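Local coordinates for autophagy-related protein 9 (Schizosaccharomyces pombe, PDB 7D0I) that scrambles phospholipids between the two membrane leaflets as a homotrimer, supplying membrane for the growing autophagosome, at residues A[341-353]-A[635-649]. The protein carries 1 engineered substitution. Sequence-based numbering, arbitrary orientation.
Sequences NRIMRKDNYFIAL and FFREHTINVEGVGYV. With LMN (Lauryl Maltose Neopentyl Glycol), chain G.
Tyr349 meets Phe635, Phe636 and Thr640 where helix 345-355 lies against the end of helix 629-638, and it illustrates how one tyrosine can serve an apolar and a polar neighbourhood at once. Phe636 brings CE1 over one face of the Tyr349 ring, 3.5 Å from Tyr349 CD1; the two ring planes meet obliquely, at 42°. Phe635 comes to the edge of the same tyrosine ring, and there its CE1 lies 3.7 Å from Tyr349 CD1. With CG anti to the backbone N, chi1 176° sets the Phe635 ring against helix 345-355, where Leu353 CD2 rests 3.6 Å from Phe635 CD1 and the methyl of Ala352 abuts the ring edge. At the far end of the tyrosine, Tyr349 OH donates to Thr640 OG1 over 3.0 Å. Thr640 OG1 in turn donates to Phe636 O, from above the carbonyl plane, so a short relay ties the tyrosine to the last turn of helix 629-638.

The other end, by the hairpin turn, is more polar and more loosely held, for both hydrogen bonds across it are weak: Arg345, bent at chi3 (-65°), spreads its two terminal nitrogens over separate carbonyls, NH1 to Val646 O (3.1 Å) and NH2 to Tyr648 O (3.0 Å). Arg342 and Gly645 are partly exposed here, although Val646, whose CG1 slips in beside Arg342 and Arg345, is buried. Arg342 lays its guanidinium face against Arg345 NH1, while Asp184 forms salt bridges with both arginines, which probably offsets their like charges.

Across the subunit boundary, Ile641 packs on Ile641 of the second subunit. The receiving element is a two-stranded antiparallel β-hairpin, 640-643 with 647-650, carrying a classic beta bulge where Val646 and Gly647 face Val643.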
loop_
_atom_site.group_PDB
_atom_site.type_symbol
_atom_site.label_atom_id
_atom_site.label_comp_id
_atom_site.label_asym_id
_atom_site.label_seq_id
_atom_site.Cartn_x
_atom_site.Cartn_y
_atom_site.Cartn_z
ATOM N N ASN A 341 -12.788 12.787 28.627
ATOM C CA ASN A 341 -14.189 12.781 29.034
ATOM C C ASN A 341 -14.396 13.473 30.366
ATOM O O ASN A 341 -15.488 13.983 30.629
ATOM C CB ASN A 341 -14.720 11.357 29.122
ATOM C CG ASN A 341 -15.115 10.804 27.792
ATOM O OD1 ASN A 341 -16.295 10.678 27.483
ATOM N ND2 ASN A 341 -14.129 10.474 26.980
ATOM N N ARG A 342 -13.385 13.484 31.227
ATOM C CA ARG A 342 -13.538 14.146 32.516
ATOM C C ARG A 342 -13.259 15.638 32.434
ATOM O O ARG A 342 -13.861 16.412 33.181
ATOM C CB ARG A 342 -12.624 13.500 33.554
ATOM C CG ARG A 342 -12.853 12.018 33.738
ATOM C CD ARG A 342 -12.096 11.482 34.924
ATOM N NE ARG A 342 -12.845 11.669 36.158
ATOM C CZ ARG A 342 -13.537 10.710 36.760
ATOM N NH1 ARG A 342 -13.564 9.491 36.246
ATOM N NH2 ARG A 342 -14.196 10.969 37.878
ATOM N N ILE A 343 -12.360 16.063 31.549
ATOM C CA ILE A 343 -12.116 17.491 31.375
ATOM C C ILE A 343 -13.278 18.142 30.646
ATOM O O ILE A 343 -13.727 19.235 31.006
ATOM C CB ILE A 343 -10.793 17.724 30.629
ATOM C CG1 ILE A 343 -9.619 17.198 31.435
ATOM C CG2 ILE A 343 -10.599 19.184 30.355
ATOM C CD1 ILE A 343 -8.335 17.227 30.682
ATOM N N MET A 344 -13.790 17.485 29.611
ATOM C CA MET A 344 -14.840 18.035 28.773
ATOM C C MET A 344 -16.215 17.494 29.130
ATOM O O MET A 344 -17.052 17.326 28.246
ATOM C CB MET A 344 -14.540 17.752 27.307
ATOM C CG MET A 344 -13.349 18.473 26.768
ATOM S SD MET A 344 -13.361 18.457 24.990
ATOM C CE MET A 344 -14.914 19.263 24.665
ATOM N N ARG A 345 -16.469 17.217 30.403
ATOM C CA ARG A 345 -17.730 16.574 30.754
ATOM C C ARG A 345 -18.903 17.516 30.547
ATOM O O ARG A 345 -19.977 17.082 30.123
ATOM C CB ARG A 345 -17.693 16.069 32.193
ATOM C CG ARG A 345 -18.863 15.175 32.530
ATOM C CD ARG A 345 -18.961 14.853 34.002
ATOM N NE ARG A 345 -17.839 14.060 34.483
ATOM C CZ ARG A 345 -17.652 12.779 34.196
ATOM N NH1 ARG A 345 -16.608 12.135 34.680
ATOM N NH2 ARG A 345 -18.504 12.147 33.411
ATOM N N LYS A 346 -18.724 18.798 30.838
ATOM C CA LYS A 346 -19.767 19.786 30.603
ATOM C C LYS A 346 -19.695 20.389 29.211
ATOM O O LYS A 346 -20.729 20.776 28.656
ATOM C CB LYS A 346 -19.675 20.914 31.622
ATOM C CG LYS A 346 -19.581 20.467 33.051
ATOM C CD LYS A 346 -19.601 21.669 33.961
ATOM C CE LYS A 346 -19.405 21.272 35.398
ATOM N NZ LYS A 346 -19.415 22.456 36.285
ATOM N N ASP A 347 -18.499 20.491 28.639
ATOM C CA ASP A 347 -18.388 20.996 27.281
ATOM C C ASP A 347 -19.057 20.067 26.288
ATOM O O ASP A 347 -19.564 20.524 25.267
ATOM C CB ASP A 347 -16.927 21.196 26.909
ATOM C CG ASP A 347 -16.287 22.332 27.664
ATOM O OD1 ASP A 347 -16.870 23.432 27.685
ATOM O OD2 ASP A 347 -15.204 22.124 28.244
ATOM N N ASN A 348 -19.081 18.767 26.565
ATOM C CA ASN A 348 -19.787 17.853 25.680
ATOM C C ASN A 348 -21.287 18.094 25.730
ATOM O O ASN A 348 -21.959 18.082 24.693
ATOM C CB ASN A 348 -19.460 16.415 26.044
ATOM C CG ASN A 348 -18.070 16.025 25.646
ATOM O OD1 ASN A 348 -17.494 16.610 24.746
ATOM N ND2 ASN A 348 -17.520 15.026 26.309
ATOM N N TYR A 349 -21.832 18.331 26.917
ATOM C CA TYR A 349 -23.242 18.683 27.005
ATOM C C TYR A 349 -23.523 19.996 26.303
ATOM O O TYR A 349 -24.587 20.167 25.709
ATOM C CB TYR A 349 -23.679 18.766 28.461
ATOM C CG TYR A 349 -23.935 17.434 29.100
ATOM C CD1 TYR A 349 -25.047 16.689 28.768
ATOM C CD2 TYR A 349 -23.075 16.929 30.049
ATOM C CE1 TYR A 349 -25.286 15.480 29.352
ATOM C CE2 TYR A 349 -23.307 15.722 30.642
ATOM C CZ TYR A 349 -24.411 15.001 30.291
ATOM O OH TYR A 349 -24.640 13.791 30.885
ATOM N N PHE A 350 -22.583 20.937 26.357
ATOM C CA PHE A 350 -22.778 22.208 25.668
ATOM C C PHE A 350 -22.779 22.020 24.157
ATOM O O PHE A 350 -23.631 22.571 23.455
ATOM C CB PHE A 350 -21.699 23.197 26.086
ATOM C CG PHE A 350 -21.981 24.605 25.683
ATOM C CD1 PHE A 350 -22.662 25.451 26.521
ATOM C CD2 PHE A 350 -21.555 25.089 24.468
ATOM C CE1 PHE A 350 -22.915 26.740 26.156
ATOM C CE2 PHE A 350 -21.811 26.380 24.103
ATOM C CZ PHE A 350 -22.489 27.201 24.945
ATOM N N ILE A 351 -21.817 21.260 23.637
ATOM C CA ILE A 351 -21.781 20.959 22.210
ATOM C C ILE A 351 -23.074 20.294 21.776
ATOM O O ILE A 351 -23.606 20.586 20.701
ATOM C CB ILE A 351 -20.568 20.074 21.879
ATOM C CG1 ILE A 351 -19.272 20.777 22.228
ATOM C CG2 ILE A 351 -20.552 19.727 20.424
ATOM C CD1 ILE A 351 -18.105 19.857 22.248
ATOM N N ALA A 352 -23.607 19.398 22.606
ATOM C CA ALA A 352 -24.813 18.671 22.232
ATOM C C ALA A 352 -26.068 19.514 22.369
ATOM O O ALA A 352 -27.036 19.284 21.646
ATOM C CB ALA A 352 -24.941 17.412 23.074
ATOM N N LEU A 353 -26.087 20.475 23.288
ATOM C CA LEU A 353 -27.215 21.394 23.364
ATOM C C LEU A 353 -27.218 22.343 22.177
ATOM O O LEU A 353 -28.268 22.626 21.598
ATOM C CB LEU A 353 -27.170 22.190 24.666
ATOM C CG LEU A 353 -27.474 21.527 25.999
ATOM C CD1 LEU A 353 -27.127 22.480 27.104
ATOM C CD2 LEU A 353 -28.923 21.161 26.080
ATOM N N PHE A 635 -33.293 16.627 28.208
ATOM C CA PHE A 635 -32.053 16.291 27.525
ATOM C C PHE A 635 -31.046 15.685 28.487
ATOM O O PHE A 635 -30.310 14.765 28.126
ATOM C CB PHE A 635 -31.464 17.522 26.851
ATOM C CG PHE A 635 -30.138 17.276 26.213
ATOM C CD1 PHE A 635 -28.971 17.604 26.866
ATOM C CD2 PHE A 635 -30.056 16.711 24.963
ATOM C CE1 PHE A 635 -27.764 17.367 26.287
ATOM C CE2 PHE A 635 -28.848 16.479 24.385
ATOM C CZ PHE A 635 -27.704 16.806 25.047
ATOM N N PHE A 636 -31.007 16.176 29.722
ATOM C CA PHE A 636 -30.039 15.636 30.658
ATOM C C PHE A 636 -30.453 14.285 31.207
ATOM O O PHE A 636 -29.619 13.593 31.795
ATOM C CB PHE A 636 -29.804 16.618 31.802
ATOM C CG PHE A 636 -28.961 17.791 31.415
ATOM C CD1 PHE A 636 -27.597 17.666 31.292
ATOM C CD2 PHE A 636 -29.534 19.015 31.165
ATOM C CE1 PHE A 636 -26.827 18.734 30.931
ATOM C CE2 PHE A 636 -28.761 20.085 30.805
ATOM C CZ PHE A 636 -27.408 19.945 30.688
ATOM N N ARG A 637 -31.709 13.892 31.020
ATOM C CA ARG A 637 -32.188 12.588 31.457
ATOM C C ARG A 637 -32.144 11.558 30.341
ATOM O O ARG A 637 -31.667 10.442 30.547
ATOM C CB ARG A 637 -33.611 12.711 32.003
ATOM C CG ARG A 637 -34.280 11.387 32.271
ATOM C CD ARG A 637 -35.534 11.565 33.094
ATOM N NE ARG A 637 -36.308 12.732 32.690
ATOM C CZ ARG A 637 -37.080 12.782 31.611
ATOM N NH1 ARG A 637 -37.752 13.888 31.334
ATOM N NH2 ARG A 637 -37.172 11.739 30.803
ATOM N N GLU A 638 -32.627 11.920 29.154
ATOM C CA GLU A 638 -32.602 10.993 28.033
ATOM C C GLU A 638 -31.178 10.692 27.593
ATOM O O GLU A 638 -30.783 9.528 27.491
ATOM C CB GLU A 638 -33.400 11.563 26.864
ATOM C CG GLU A 638 -34.825 11.933 27.187
ATOM C CD GLU A 638 -35.496 12.683 26.051
ATOM O OE1 GLU A 638 -34.794 13.054 25.085
ATOM O OE2 GLU A 638 -36.724 12.907 26.119
ATOM N N HIS A 639 -30.388 11.730 27.326
ATOM C CA HIS A 639 -29.126 11.581 26.606
ATOM C C HIS A 639 -27.919 11.540 27.528
ATOM O O HIS A 639 -26.856 12.050 27.182
ATOM C CB HIS A 639 -28.982 12.693 25.581
ATOM C CG HIS A 639 -30.120 12.760 24.613
ATOM N ND1 HIS A 639 -31.097 13.726 24.681
ATOM C CD2 HIS A 639 -30.428 11.987 23.546
ATOM C CE1 HIS A 639 -31.963 13.542 23.700
ATOM N NE2 HIS A 639 -31.581 12.494 22.998
ATOM N N THR A 640 -28.053 10.926 28.696
ATOM C CA THR A 640 -26.945 10.693 29.609
ATOM C C THR A 640 -26.672 9.199 29.683
ATOM O O THR A 640 -27.592 8.410 29.906
ATOM C CB THR A 640 -27.265 11.224 31.003
ATOM O OG1 THR A 640 -27.396 12.644 30.954
ATOM C CG2 THR A 640 -26.174 10.854 31.964
ATOM N N ILE A 641 -25.416 8.812 29.502
ATOM C CA ILE A 641 -25.036 7.409 29.554
ATOM C C ILE A 641 -23.887 7.256 30.534
ATOM O O ILE A 641 -23.040 8.140 30.667
ATOM C CB ILE A 641 -24.651 6.869 28.162
ATOM C CG1 ILE A 641 -24.551 5.348 28.186
ATOM C CG2 ILE A 641 -23.343 7.444 27.712
ATOM C CD1 ILE A 641 -24.088 4.764 26.874
ATOM N N ASN A 642 -23.865 6.132 31.241
ATOM C CA ASN A 642 -22.836 5.875 32.236
ATOM C C ASN A 642 -21.720 5.069 31.588
ATOM O O ASN A 642 -21.904 3.897 31.252
ATOM C CB ASN A 642 -23.413 5.142 33.444
ATOM C CG ASN A 642 -22.445 5.081 34.611
ATOM O OD1 ASN A 642 -21.255 4.838 34.440
ATOM N ND2 ASN A 642 -22.959 5.306 35.809
ATOM N N VAL A 643 -20.569 5.697 31.415
ATOM C CA VAL A 643 -19.379 5.018 30.927
ATOM C C VAL A 643 -18.559 4.585 32.130
ATOM O O VAL A 643 -18.258 5.399 33.011
ATOM C CB VAL A 643 -18.569 5.929 29.994
ATOM C CG1 VAL A 643 -17.211 5.331 29.730
ATOM C CG2 VAL A 643 -19.308 6.123 28.695
ATOM N N GLU A 644 -18.205 3.304 32.172
ATOM C CA GLU A 644 -17.617 2.723 33.371
ATOM C C GLU A 644 -16.214 3.257 33.597
ATOM O O GLU A 644 -15.361 3.199 32.705
ATOM C CB GLU A 644 -17.591 1.201 33.260
ATOM C CG GLU A 644 -18.842 0.593 32.637
ATOM C CD GLU A 644 -20.105 0.854 33.438
ATOM O OE1 GLU A 644 -20.015 1.157 34.646
ATOM O OE2 GLU A 644 -21.200 0.751 32.852
ATOM N N GLY A 645 -15.967 3.764 34.800
ATOM C CA GLY A 645 -14.706 4.365 35.145
ATOM C C GLY A 645 -14.649 5.860 34.948
ATOM O O GLY A 645 -13.776 6.516 35.525
ATOM N N VAL A 646 -15.556 6.419 34.150
ATOM C CA VAL A 646 -15.642 7.858 33.957
ATOM C C VAL A 646 -16.808 8.390 34.772
ATOM O O VAL A 646 -16.627 9.211 35.675
ATOM C CB VAL A 646 -15.803 8.216 32.471
ATOM C CG1 VAL A 646 -15.875 9.708 32.309
ATOM C CG2 VAL A 646 -14.664 7.650 31.664
ATOM N N GLY A 647 -18.010 7.919 34.471
ATOM C CA GLY A 647 -19.182 8.418 35.153
ATOM C C GLY A 647 -20.311 8.666 34.182
ATOM O O GLY A 647 -20.379 8.016 33.139
ATOM N N TYR A 648 -21.200 9.598 34.502
ATOM C CA TYR A 648 -22.298 9.952 33.614
ATOM C C TYR A 648 -21.801 10.991 32.620
ATOM O O TYR A 648 -21.488 12.122 32.998
ATOM C CB TYR A 648 -23.489 10.486 34.396
ATOM C CG TYR A 648 -24.181 9.450 35.227
ATOM C CD1 TYR A 648 -24.881 8.418 34.635
ATOM C CD2 TYR A 648 -24.144 9.508 36.607
ATOM C CE1 TYR A 648 -25.517 7.472 35.389
ATOM C CE2 TYR A 648 -24.777 8.566 37.369
ATOM C CZ TYR A 648 -25.463 7.550 36.757
ATOM O OH TYR A 648 -26.098 6.603 37.524
ATOM N N VAL A 649 -21.737 10.608 31.352
ATOM C CA VAL A 649 -21.317 11.492 30.285
ATOM C C VAL A 649 -22.502 11.712 29.356
ATOM O O VAL A 649 -23.539 11.068 29.476
ATOM C CB VAL A 649 -20.115 10.926 29.516
ATOM C CG1 VAL A 649 -19.047 10.496 30.480
ATOM C CG2 VAL A 649 -20.548 9.765 28.672
HETATM C C1 LMN G . -14.171 32.268 31.333
HETATM O O1 LMN G . -14.464 33.138 32.271
HETATM C C2 LMN G . -12.648 32.064 31.211
HETATM O O2 LMN G . -12.131 31.685 32.482
HETATM C C3 LMN G . -12.354 30.986 30.220
HETATM O O3 LMN G . -10.897 30.845 30.114
HETATM C C4 LMN G . -12.916 31.251 28.883
HETATM O O4 LMN G . -12.850 29.984 28.094
HETATM C C5 LMN G . -14.339 31.710 28.903
HETATM O O5 LMN G . -14.624 32.744 29.931
HETATM C C6 LMN G . -14.718 32.270 27.530
HETATM O O6 LMN G . -13.588 32.858 26.929
HETATM C CAA LMN G . -19.278 44.360 34.718
HETATM C CAB LMN G . -22.754 40.266 33.985
HETATM O OAI LMN G . -11.995 30.338 22.398
HETATM O OAJ LMN G . -14.991 27.708 25.154
HETATM O OAL LMN G . -16.710 25.914 34.049
HETATM O OAN LMN G . -18.270 28.862 30.137
HETATM O OAP LMN G . -18.633 29.825 32.420
HETATM O OAQ LMN G . -9.333 29.324 23.959
HETATM O OAR LMN G . -14.329 25.137 26.031
HETATM O OAS LMN G . -8.509 28.839 26.565
HETATM O OAT LMN G . -12.139 25.677 27.981
HETATM O OAU LMN G . -11.249 27.949 27.994
HETATM O OAV LMN G . -14.606 25.447 30.355
HETATM C CAW LMN G . -18.117 43.365 34.957
HETATM C CAX LMN G . -22.168 39.252 32.983
HETATM C CAY LMN G . -18.101 42.328 33.807
HETATM C CAZ LMN G . -22.971 37.935 33.096
HETATM C CBA LMN G . -18.064 40.894 34.398
HETATM C CBB LMN G . -22.063 36.802 33.649
HETATM C CBC LMN G . -18.611 39.899 33.334
HETATM C CBD LMN G . -22.969 35.768 34.370
HETATM C CBE LMN G . -18.735 38.478 33.962
HETATM C CBF LMN G . -22.120 34.911 35.349
HETATM C CBG LMN G . -17.446 38.151 34.776
HETATM C CBH LMN G . -20.757 34.574 34.680
HETATM C CBI LMN G . -17.465 36.635 35.163
HETATM C CBJ LMN G . -19.861 33.831 35.720
HETATM C CBK LMN G . -16.781 35.801 34.026
HETATM C CBL LMN G . -18.817 32.948 34.949
HETATM C CBM LMN G . -11.912 30.826 23.715
HETATM C CBN LMN G . -15.885 27.848 26.238
HETATM C CBP LMN G . -16.858 26.348 32.715
HETATM C CBQ LMN G . -16.166 34.497 34.647
HETATM C CBR LMN G . -18.088 33.181 33.570
HETATM C CBS LMN G . -15.857 33.490 32.298
HETATM C CBT LMN G . -15.941 31.918 34.406
HETATM O OBV LMN G . -16.784 30.784 34.134
HETATM O OBX LMN G . -16.397 28.579 33.550
HETATM O OBY LMN G . -12.567 29.747 25.796
HETATM O OBZ LMN G . -15.934 27.283 28.594
HETATM O OCB LMN G . -14.865 28.271 30.488
HETATM C CCC LMN G . -11.633 29.681 24.645
HETATM C CCD LMN G . -15.676 26.739 27.236
HETATM C CCF LMN G . -16.041 27.594 32.495
HETATM C CCH LMN G . -17.006 29.270 30.769
HETATM C CCJ LMN G . -16.353 29.960 33.091
HETATM C CCL LMN G . -17.318 30.139 31.938
HETATM C CCM LMN G . -16.514 33.257 33.735
HETATM C CCN LMN G . -10.164 29.719 25.067
HETATM C CCO LMN G . -14.260 26.181 27.020
HETATM C CCQ LMN G . -16.211 28.052 31.032
HETATM C CCR LMN G . -11.915 30.081 27.082
HETATM C CCS LMN G . -14.670 27.612 29.281
HETATM C CCT LMN G . -9.928 28.802 26.209
HETATM C CCU LMN G . -13.584 25.625 28.225
HETATM C CCV LMN G . -10.734 29.156 27.405
HETATM C CCW LMN G . -13.863 26.335 29.500
#